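Local coordinates for protein PrgA (Enterococcus faecalis, PDB 6Z9K) that extends far outside the cell and provides surface exclusion against unwanted conjugation, this piece being its magnesium-binding CAP domain, at residues A[12-26]-A[38-52]. Sequence-based numbering, arbitrary orientation. Where two conformers were deposited one is given.
Sequences GHKGINLPPKFSADY and LEKTALEMNKNFPTS
Loop 12-26 runs antiparallel to 38-52, with G12 beside T51, N17 beside N46, and P19 beside A42 on the last turns of helix 32-45. N46 carries the middle. Its amide grips the backbone of N17 like a second peptide: N17 N gives a nearly straight bond to N46 OD1 (2.8 Å, 171°). N46 ND2 returns one to N17 O (2.9 Å), in the amide plane and on a lone pair. ND2 also bonds A42 O, so both its hydrogens are used and the amide's rotation is fixed. The N17 amide reaches M45 O through ND2 at 3.0 Å, well off the carbonyl plane, and its OD1 accepts from K239. Toward Y26, P19 CG packs on L38 CG (3.6 Å) and A42 CB. With CG anti to the backbone N (chi1 -179°), L38 turns its branches toward the loop: CD2 lies over one face of the Y26 ring, toward the rim, as a CH-pi contact. Y26 OH donates to E39 OE2 (2.6 Å), which also bonds Y183. At the other end, the K14 chain crosses F49 at a slant, CE coming closest to CZ (3.5 Å). K14 NZ bonds P50 O (3.1 Å) and G12 O and forms a salt bridge with D55. The contact ties the loop before helix 26-29 to the end of helix 32-45 and the loop after it. F176 of helix 160-176 covers P19, A42 and N46, while Y79 of helix 70-90 packs on K14 and F49.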
ATOM      1  N   GLY A  12      12.718   8.089 -13.471  1.00 34.18           N
ATOM      2  CA  GLY A  12      11.635   7.099 -13.303  1.00 32.46           C
ATOM      3  C   GLY A  12      11.540   6.564 -11.880  1.00 28.65           C
ATOM      4  O   GLY A  12      10.599   5.809 -11.591  1.00 28.26           O
ATOM      5  N   HIS A  13      12.461   6.939 -10.992  1.00 24.91           N
ATOM      6  CA  HIS A  13      12.528   6.377  -9.618  1.00 23.70           C
ATOM      7  C   HIS A  13      11.278   6.840  -8.895  1.00 22.37           C
ATOM      8  O   HIS A  13      11.050   8.055  -8.818  1.00 21.72           O
ATOM      9  CB  HIS A  13      13.791   6.802  -8.856  1.00 23.07           C
ATOM     10  CG  HIS A  13      14.036   6.041  -7.594  1.00 22.88           C
ATOM     11  ND1 HIS A  13      13.213   6.158  -6.506  1.00 23.05           N
ATOM     12  CD2 HIS A  13      15.012   5.172  -7.221  1.00 23.37           C
ATOM     13  CE1 HIS A  13      13.673   5.384  -5.518  1.00 23.71           C
ATOM     14  NE2 HIS A  13      14.782   4.784  -5.937  1.00 22.93           N
ATOM     15  N   LYS A  14      10.514   5.900  -8.338  1.00 21.66           N
ATOM     16  CA  LYS A  14       9.155   6.203  -7.805  1.00 21.88           C
ATOM     17  C   LYS A  14       9.171   6.406  -6.293  1.00 20.49           C
ATOM     18  O   LYS A  14       8.115   6.553  -5.723  1.00 20.45           O
ATOM     19  CB  LYS A  14       8.208   5.090  -8.246  1.00 22.10           C
ATOM     20  CG  LYS A  14       7.793   5.245  -9.702  1.00 23.25           C
ATOM     21  CD  LYS A  14       7.273   4.019 -10.306  1.00 24.58           C
ATOM     22  CE  LYS A  14       7.128   4.076 -11.819  1.00 25.12           C
ATOM     23  NZ  LYS A  14       8.405   4.379 -12.507  1.00 26.16           N
ATOM     24  N   GLY A  15      10.348   6.506  -5.686  1.00 20.26           N
ATOM     25  CA  GLY A  15      10.465   6.732  -4.239  1.00 19.71           C
ATOM     26  C   GLY A  15       9.681   7.962  -3.819  1.00 19.74           C
ATOM     27  O   GLY A  15       9.645   8.982  -4.555  1.00 19.77           O
ATOM     28  N   ILE A  16       9.068   7.877  -2.659  1.00 18.87           N
ATOM     29  CA  ILE A  16       8.302   8.999  -2.093  1.00 19.34           C
ATOM     30  C   ILE A  16       9.274  10.010  -1.513  1.00 19.63           C
ATOM     31  O   ILE A  16      10.180   9.635  -0.722  1.00 20.86           O
ATOM     32  CB  ILE A  16       7.256   8.486  -1.090  1.00 20.15           C
ATOM     33  CG1 ILE A  16       6.272   7.573  -1.831  1.00 22.11           C
ATOM     34  CG2 ILE A  16       6.536   9.650  -0.433  1.00 20.49           C
ATOM     35  CD1 ILE A  16       5.506   6.714  -0.907  1.00 24.56           C
ATOM     36  N   ASN A  17       9.071  11.255  -1.845  1.00 18.27           N
ATOM     37  CA  ASN A  17      10.003  12.318  -1.375  1.00 19.55           C
ATOM     38  C   ASN A  17       9.553  12.816  -0.005  1.00 19.37           C
ATOM     39  O   ASN A  17       8.406  13.291   0.111  1.00 20.24           O
ATOM     40  CB  ASN A  17      10.027  13.456  -2.376  1.00 19.77           C
ATOM     41  CG  ASN A  17      10.483  12.989  -3.740  1.00 21.30           C
ATOM     42  OD1 ASN A  17      11.562  12.398  -3.835  1.00 22.00           O
ATOM     43  ND2 ASN A  17       9.655  13.195  -4.760  1.00 21.62           N
ATOM     44  N   LEU A  18      10.383  12.646   1.023  1.00 18.71           N
ATOM     45  CA  LEU A  18       9.935  12.997   2.379  1.00 18.41           C
ATOM     46  C   LEU A  18      10.248  14.457   2.607  1.00 17.71           C
ATOM     47  O   LEU A  18      11.318  14.967   2.268  1.00 19.73           O
ATOM     48  CB  LEU A  18      10.593  12.138   3.455  1.00 18.75           C
ATOM     49  CG  LEU A  18      10.354  10.645   3.310  1.00 19.50           C
ATOM     50  CD1 LEU A  18      10.981   9.897   4.471  1.00 19.79           C
ATOM     51  CD2 LEU A  18       8.885  10.325   3.186  1.00 20.08           C
ATOM     52  N   PRO A  19       9.323  15.168   3.260  1.00 17.09           N
ATOM     53  CA  PRO A  19       9.543  16.571   3.608  1.00 17.78           C
ATOM     54  C   PRO A  19      10.342  16.686   4.892  1.00 17.73           C
ATOM     55  O   PRO A  19      10.406  15.739   5.693  1.00 18.34           O
ATOM     56  CB  PRO A  19       8.118  17.063   3.866  1.00 17.72           C
ATOM     57  CG  PRO A  19       7.426  15.859   4.433  1.00 16.93           C
ATOM     58  CD  PRO A  19       7.985  14.690   3.644  1.00 16.65           C
ATOM     59  N   PRO A  20      10.950  17.857   5.159  1.00 18.13           N
ATOM     60  CA  PRO A  20      11.544  18.094   6.468  1.00 18.89           C
ATOM     61  C   PRO A  20      10.529  17.951   7.593  1.00 18.23           C
ATOM     62  O   PRO A  20       9.339  18.251   7.389  1.00 18.16           O
ATOM     63  CB  PRO A  20      12.050  19.547   6.380  1.00 19.08           C
ATOM     64  CG  PRO A  20      12.149  19.833   4.903  1.00 18.81           C
ATOM     65  CD  PRO A  20      10.999  19.038   4.295  1.00 18.20           C
ATOM     66  N   LYS A  21      10.985  17.427   8.727  1.00 18.03           N
ATOM     67  CA  LYS A  21      10.198  17.241   9.964  1.00 18.82           C
ATOM     68  C   LYS A  21       9.204  16.109   9.839  1.00 18.08           C
ATOM     69  O   LYS A  21       8.454  15.886  10.773  1.00 18.06           O
ATOM     70  CB  LYS A  21       9.461  18.514  10.388  1.00 19.27           C
ATOM     71  CG  LYS A  21      10.371  19.710  10.484  1.00 20.14           C
ATOM     72  CD  LYS A  21       9.642  20.856  11.101  1.00 20.83           C
ATOM     73  CE  LYS A  21      10.375  22.140  10.896  1.00 21.57           C
ATOM     74  NZ  LYS A  21       9.654  23.304  11.459  1.00 21.87           N
ATOM     75  N   PHE A  22       9.333  15.251   8.840  1.00 17.25           N
ATOM     76  CA  PHE A  22       8.460  14.066   8.752  1.00 17.56           C
ATOM     77  C   PHE A  22       8.773  13.071   9.865  1.00 18.27           C
ATOM     78  O   PHE A  22       9.936  12.905  10.239  1.00 18.64           O
ATOM     79  CB  PHE A  22       8.578  13.414   7.378  1.00 17.03           C
ATOM     80  CG  PHE A  22       7.519  12.352   7.144  1.00 16.71           C
ATOM     81  CD1 PHE A  22       6.176  12.693   7.067  1.00 16.75           C
ATOM     82  CD2 PHE A  22       7.849  11.015   7.002  1.00 17.93           C
ATOM     83  CE1 PHE A  22       5.204  11.732   6.811  1.00 17.25           C
ATOM     84  CE2 PHE A  22       6.865  10.049   6.828  1.00 17.16           C
ATOM     85  CZ  PHE A  22       5.562  10.423   6.685  1.00 16.85           C
ATOM     86  N   SER A  23       7.725  12.449  10.408  1.00 17.95           N
ATOM     87  CA  SER A  23       7.821  11.358  11.401  1.00 18.64           C
ATOM     88  C   SER A  23       6.508  10.598  11.376  1.00 18.58           C
ATOM     89  O   SER A  23       5.558  11.103  10.757  1.00 20.40           O
ATOM     90  CB  SER A  23       8.099  11.876  12.784  1.00 19.67           C
ATOM     91  OG  SER A  23       6.969  12.570  13.273  1.00 21.31           O
ATOM     92  N   ALA A  24       6.498   9.412  11.963  1.00 20.01           N
ATOM     93  CA  ALA A  24       5.314   8.542  11.959  1.00 20.21           C
ATOM     94  C   ALA A  24       4.192   9.191  12.787  1.00 22.60           C
ATOM     95  O   ALA A  24       3.044   8.782  12.607  1.00 23.77           O
ATOM     96  CB  ALA A  24       5.703   7.185  12.484  1.00 20.95           C
ATOM     97  N   ASP A  25       4.499  10.232  13.557  1.00 23.48           N
ATOM     98  CA  ASP A  25       3.495  10.852  14.463  1.00 25.33           C
ATOM     99  C   ASP A  25       3.573  12.366  14.317  1.00 23.48           C
ATOM    100  O   ASP A  25       3.326  13.091  15.310  1.00 23.97           O
ATOM    101  CB  ASP A  25       3.708  10.365  15.899  1.00 27.96           C
ATOM    102  CG  ASP A  25       5.088  10.583  16.454  1.00 32.06           C
ATOM    103  OD1 ASP A  25       5.949  11.016  15.671  1.00 34.12           O
ATOM    104  OD2 ASP A  25       5.281  10.376  17.698  1.00 38.74           O
ATOM    105  N   TYR A  26       3.855  12.862  13.119  1.00 20.64           N
ATOM    106  CA  TYR A  26       4.043  14.320  12.915  1.00 20.11           C
ATOM    107  C   TYR A  26       2.764  15.074  13.336  1.00 20.74           C
ATOM    108  O   TYR A  26       2.840  16.274  13.678  1.00 19.77           O
ATOM    109  CB  TYR A  26       4.473  14.627  11.481  1.00 19.75           C
ATOM    110  CG  TYR A  26       3.405  14.561  10.408  1.00 19.18           C
ATOM    111  CD1 TYR A  26       2.496  15.600  10.225  1.00 19.10           C
ATOM    112  CD2 TYR A  26       3.390  13.510   9.513  1.00 18.26           C
ATOM    113  CE1 TYR A  26       1.540  15.552   9.224  1.00 20.45           C
ATOM    114  CE2 TYR A  26       2.421  13.443   8.515  1.00 18.57           C
ATOM    115  CZ  TYR A  26       1.514  14.478   8.361  1.00 19.09           C
ATOM    116  OH  TYR A  26       0.590  14.446   7.340  1.00 20.26           O
ATOM    117  N   LEU A  38       4.243  21.150   6.179  1.00 20.47           N
ATOM    118  CA  LEU A  38       4.732  19.794   5.839  1.00 19.05           C
ATOM    119  C   LEU A  38       3.844  19.188   4.759  1.00 19.61           C
ATOM    120  O   LEU A  38       4.396  18.592   3.780  1.00 18.15           O
ATOM    121  CB  LEU A  38       4.778  18.895   7.069  1.00 18.63           C
ATOM    122  CG  LEU A  38       5.285  17.463   6.865  1.00 18.81           C
ATOM    123  CD1 LEU A  38       5.895  16.925   8.144  1.00 19.90           C
ATOM    124  CD2 LEU A  38       4.163  16.522   6.433  1.00 18.36           C
ATOM    125  N   GLU A  39       2.531  19.247   4.974  1.00 19.64           N
ATOM    126  CA  GLU A  39       1.606  18.569   4.044  1.00 19.73           C
ATOM    127  C   GLU A  39       1.631  19.299   2.701  1.00 20.80           C
ATOM    128  O   GLU A  39       1.676  18.620   1.643  1.00 20.16           O
ATOM    129  CB  GLU A  39       0.231  18.456   4.675  1.00 20.41           C
ATOM    130  CG  GLU A  39       0.235  17.606   5.912  1.00 20.07           C
ATOM    131  CD  GLU A  39      -1.122  17.220   6.449  1.00 22.38           C
ATOM    132  OE1 GLU A  39      -2.122  17.887   6.045  1.00 23.71           O
ATOM    133  OE2 GLU A  39      -1.152  16.345   7.304  1.00 22.27           O
ATOM    134  N   LYS A  40       1.659  20.623   2.703  1.00 21.33           N
ATOM    135  CA  LYS A  40       1.654  21.371   1.428  1.00 24.47           C
ATOM    136  C   LYS A  40       2.944  21.060   0.651  1.00 23.88           C
ATOM    137  O   LYS A  40       2.875  20.759  -0.585  1.00 24.35           O
ATOM    138  CB  LYS A  40       1.497  22.857   1.684  1.00 27.60           C
ATOM    139  CG  LYS A  40       1.490  23.710   0.432  1.00 29.49           C
ATOM    140  CD  LYS A  40       1.469  25.172   0.780  1.00 33.92           C
ATOM    141  CE  LYS A  40       1.571  26.070  -0.439  1.00 36.01           C
ATOM    142  NZ  LYS A  40       0.193  26.406  -0.874  1.00 40.10           N
ATOM    143  N   THR A  41       4.068  21.027   1.351  1.00 24.05           N
ATOM    144  CA  THR A  41       5.405  20.757   0.761  1.00 24.22           C
ATOM    145  C   THR A  41       5.367  19.329   0.185  1.00 22.69           C
ATOM    146  O   THR A  41       5.777  19.070  -0.962  1.00 21.71           O
ATOM    147  CB  THR A  41       6.516  20.850   1.819  1.00 26.41           C
ATOM    148  OG1 THR A  41       6.547  22.212   2.244  1.00 31.95           O
ATOM    149  CG2 THR A  41       7.875  20.441   1.302  1.00 28.32           C
ATOM    150  N   ALA A  42       4.996  18.374   1.011  1.00 21.07           N
ATOM    151  CA  ALA A  42       5.094  16.963   0.628  1.00 19.83           C
ATOM    152  C   ALA A  42       4.155  16.677  -0.554  1.00 19.34           C
ATOM    153  O   ALA A  42       4.524  15.878  -1.421  1.00 19.44           O
ATOM    154  CB  ALA A  42       4.729  16.094   1.778  1.00 19.72           C
ATOM    155  N   LEU A  43       2.941  17.218  -0.564  1.00 20.69           N
ATOM    156  CA  LEU A  43       2.015  16.933  -1.708  1.00 21.61           C
ATOM    157  C   LEU A  43       2.567  17.546  -3.003  1.00 23.48           C
ATOM    158  O   LEU A  43       2.556  16.871  -4.051  1.00 23.49           O
ATOM    159  CB  LEU A  43       0.626  17.470  -1.388  1.00 22.58           C
ATOM    160  CG  LEU A  43      -0.119  16.704  -0.297  1.00 22.07           C
ATOM    161  CD1 LEU A  43      -1.347  17.459   0.159  1.00 23.43           C
ATOM    162  CD2 LEU A  43      -0.509  15.303  -0.748  1.00 21.84           C
ATOM    163  N   GLU A  44       3.108  18.766  -2.926  1.00 23.50           N
ATOM    164  CA  GLU A  44       3.759  19.419  -4.082  1.00 26.47           C
ATOM    165  C   GLU A  44       4.923  18.567  -4.606  1.00 23.90           C
ATOM    166  O   GLU A  44       5.023  18.383  -5.810  1.00 25.08           O
ATOM    167  CB  GLU A  44       4.213  20.824  -3.674  1.00 30.52           C
ATOM    168  CG  GLU A  44       5.068  21.529  -4.720  1.00 37.98           C
ATOM    169  CD  GLU A  44       4.389  21.807  -6.052  1.00 43.71           C
ATOM    170  OE1 GLU A  44       3.139  21.726  -6.095  1.00 48.37           O
ATOM    171  OE2 GLU A  44       5.115  22.149  -7.050  1.00 51.32           O
ATOM    172  N   MET A  45       5.793  18.091  -3.724  0.50 21.83           N
ATOM    173  CA  MET A  45       7.062  17.421  -4.082  0.50 21.41           C
ATOM    174  C   MET A  45       6.773  15.994  -4.576  0.50 20.37           C
ATOM    175  O   MET A  45       7.684  15.370  -5.124  0.50 20.17           O
ATOM    176  CB  MET A  45       8.014  17.400  -2.879  0.50 21.93           C
ATOM    177  CG  MET A  45       8.540  18.789  -2.535  0.50 22.59           C
ATOM    178  SD  MET A  45       9.557  19.456  -3.900  0.50 23.79           S
ATOM    179  CE  MET A  45       8.561  20.834  -4.449  0.50 24.61           C
ATOM    180  N   ASN A  46       5.536  15.509  -4.414  1.00 19.98           N
ATOM    181  CA  ASN A  46       5.144  14.151  -4.863  1.00 20.19           C
ATOM    182  C   ASN A  46       3.969  14.181  -5.840  1.00 20.43           C
ATOM    183  O   ASN A  46       3.318  13.123  -6.015  1.00 20.70           O
ATOM    184  CB  ASN A  46       4.808  13.298  -3.646  1.00 18.44           C
ATOM    185  CG  ASN A  46       6.044  12.950  -2.859  1.00 19.50           C
ATOM    186  OD1 ASN A  46       6.874  12.171  -3.325  1.00 19.07           O
ATOM    187  ND2 ASN A  46       6.186  13.561  -1.682  1.00 19.01           N
ATOM    188  N   LYS A  47       3.699  15.291  -6.503  1.00 21.90           N
ATOM    189  CA  LYS A  47       2.484  15.379  -7.358  1.00 23.86           C
ATOM    190  C   LYS A  47       2.683  14.646  -8.687  1.00 23.78           C
ATOM    191  O   LYS A  47       1.651  14.225  -9.243  1.00 23.52           O
ATOM    192  CB  LYS A  47       2.069  16.839  -7.543  1.00 26.44           C
ATOM    193  CG  LYS A  47       2.952  17.657  -8.452  1.00 29.11           C
ATOM    194  CD  LYS A  47       2.488  19.078  -8.660  1.00 32.68           C
ATOM    195  CE  LYS A  47       3.138  19.731  -9.868  1.00 36.24           C
ATOM    196  NZ  LYS A  47       2.869  21.191  -9.841  1.00 39.19           N
ATOM    197  N   ASN A  48       3.914  14.533  -9.179  1.00 23.80           N
ATOM    198  CA  ASN A  48       4.240  13.995 -10.523  1.00 25.47           C
ATOM    199  C   ASN A  48       4.585  12.529 -10.343  1.00 24.47           C
ATOM    200  O   ASN A  48       5.415  12.234  -9.526  1.00 27.09           O
ATOM    201  CB  ASN A  48       5.370  14.755 -11.208  1.00 27.27           C
ATOM    202  CG  ASN A  48       4.983  16.204 -11.435  1.00 30.21           C
ATOM    203  OD1 ASN A  48       5.508  17.111 -10.792  1.00 35.50           O
ATOM    204  ND2 ASN A  48       3.963  16.417 -12.245  1.00 33.42           N
ATOM    205  N   PHE A  49       3.893  11.634 -11.026  1.00 24.25           N
ATOM    206  CA  PHE A  49       4.280  10.202 -11.091  1.00 23.49           C
ATOM    207  C   PHE A  49       5.543  10.051 -11.924  1.00 23.91           C
ATOM    208  O   PHE A  49       5.533  10.309 -13.144  1.00 26.95           O
ATOM    209  CB  PHE A  49       3.154   9.373 -11.680  1.00 22.96           C
ATOM    210  CG  PHE A  49       3.412   7.894 -11.608  1.00 23.48           C
ATOM    211  CD1 PHE A  49       3.626   7.268 -10.399  1.00 22.06           C
ATOM    212  CD2 PHE A  49       3.388   7.125 -12.753  1.00 24.34           C
ATOM    213  CE1 PHE A  49       3.862   5.903 -10.329  1.00 22.29           C
ATOM    214  CE2 PHE A  49       3.604   5.762 -12.679  1.00 24.78           C
ATOM    215  CZ  PHE A  49       3.853   5.162 -11.472  1.00 23.11           C
ATOM    216  N   PRO A  50       6.667   9.627 -11.315  1.00 23.18           N
ATOM    217  CA  PRO A  50       7.924   9.500 -12.037  1.00 25.47           C
ATOM    218  C   PRO A  50       7.809   8.388 -13.083  1.00 27.51           C
ATOM    219  O   PRO A  50       7.421   7.291 -12.723  1.00 27.02           O
ATOM    220  CB  PRO A  50       8.941   9.167 -10.954  1.00 24.83           C
ATOM    221  CG  PRO A  50       8.278   9.610  -9.714  1.00 24.39           C
ATOM    222  CD  PRO A  50       6.819   9.287  -9.902  1.00 23.33           C
ATOM    223  N   THR A  51       8.150   8.703 -14.324  1.00 31.48           N
ATOM    224  CA  THR A  51       7.923   7.810 -15.498  1.00 35.97           C
ATOM    225  C   THR A  51       9.234   7.561 -16.265  1.00 38.55           C
ATOM    226  O   THR A  51       9.974   8.532 -16.524  1.00 40.73           O
ATOM    227  CB  THR A  51       6.806   8.407 -16.366  1.00 37.53           C
ATOM    228  OG1 THR A  51       7.215   9.710 -16.788  1.00 44.66           O
ATOM    229  CG2 THR A  51       5.481   8.489 -15.638  1.00 37.35           C
ATOM    230  N   SER A  52       9.538   6.300 -16.572  1.00 40.86           N
ATOM    231  CA  SER A  52      10.653   5.890 -17.468  1.00 43.04           C
ATOM    232  C   SER A  52      10.054   5.381 -18.779  1.00 45.67           C
ATOM    233  O   SER A  52       8.811   5.370 -18.885  1.00 41.81           O
ATOM    234  CB  SER A  52      11.500   4.845 -16.802  1.00 42.48           C
ATOM    235  OG  SER A  52      10.816   3.604 -16.758  1.00 43.06           O
TER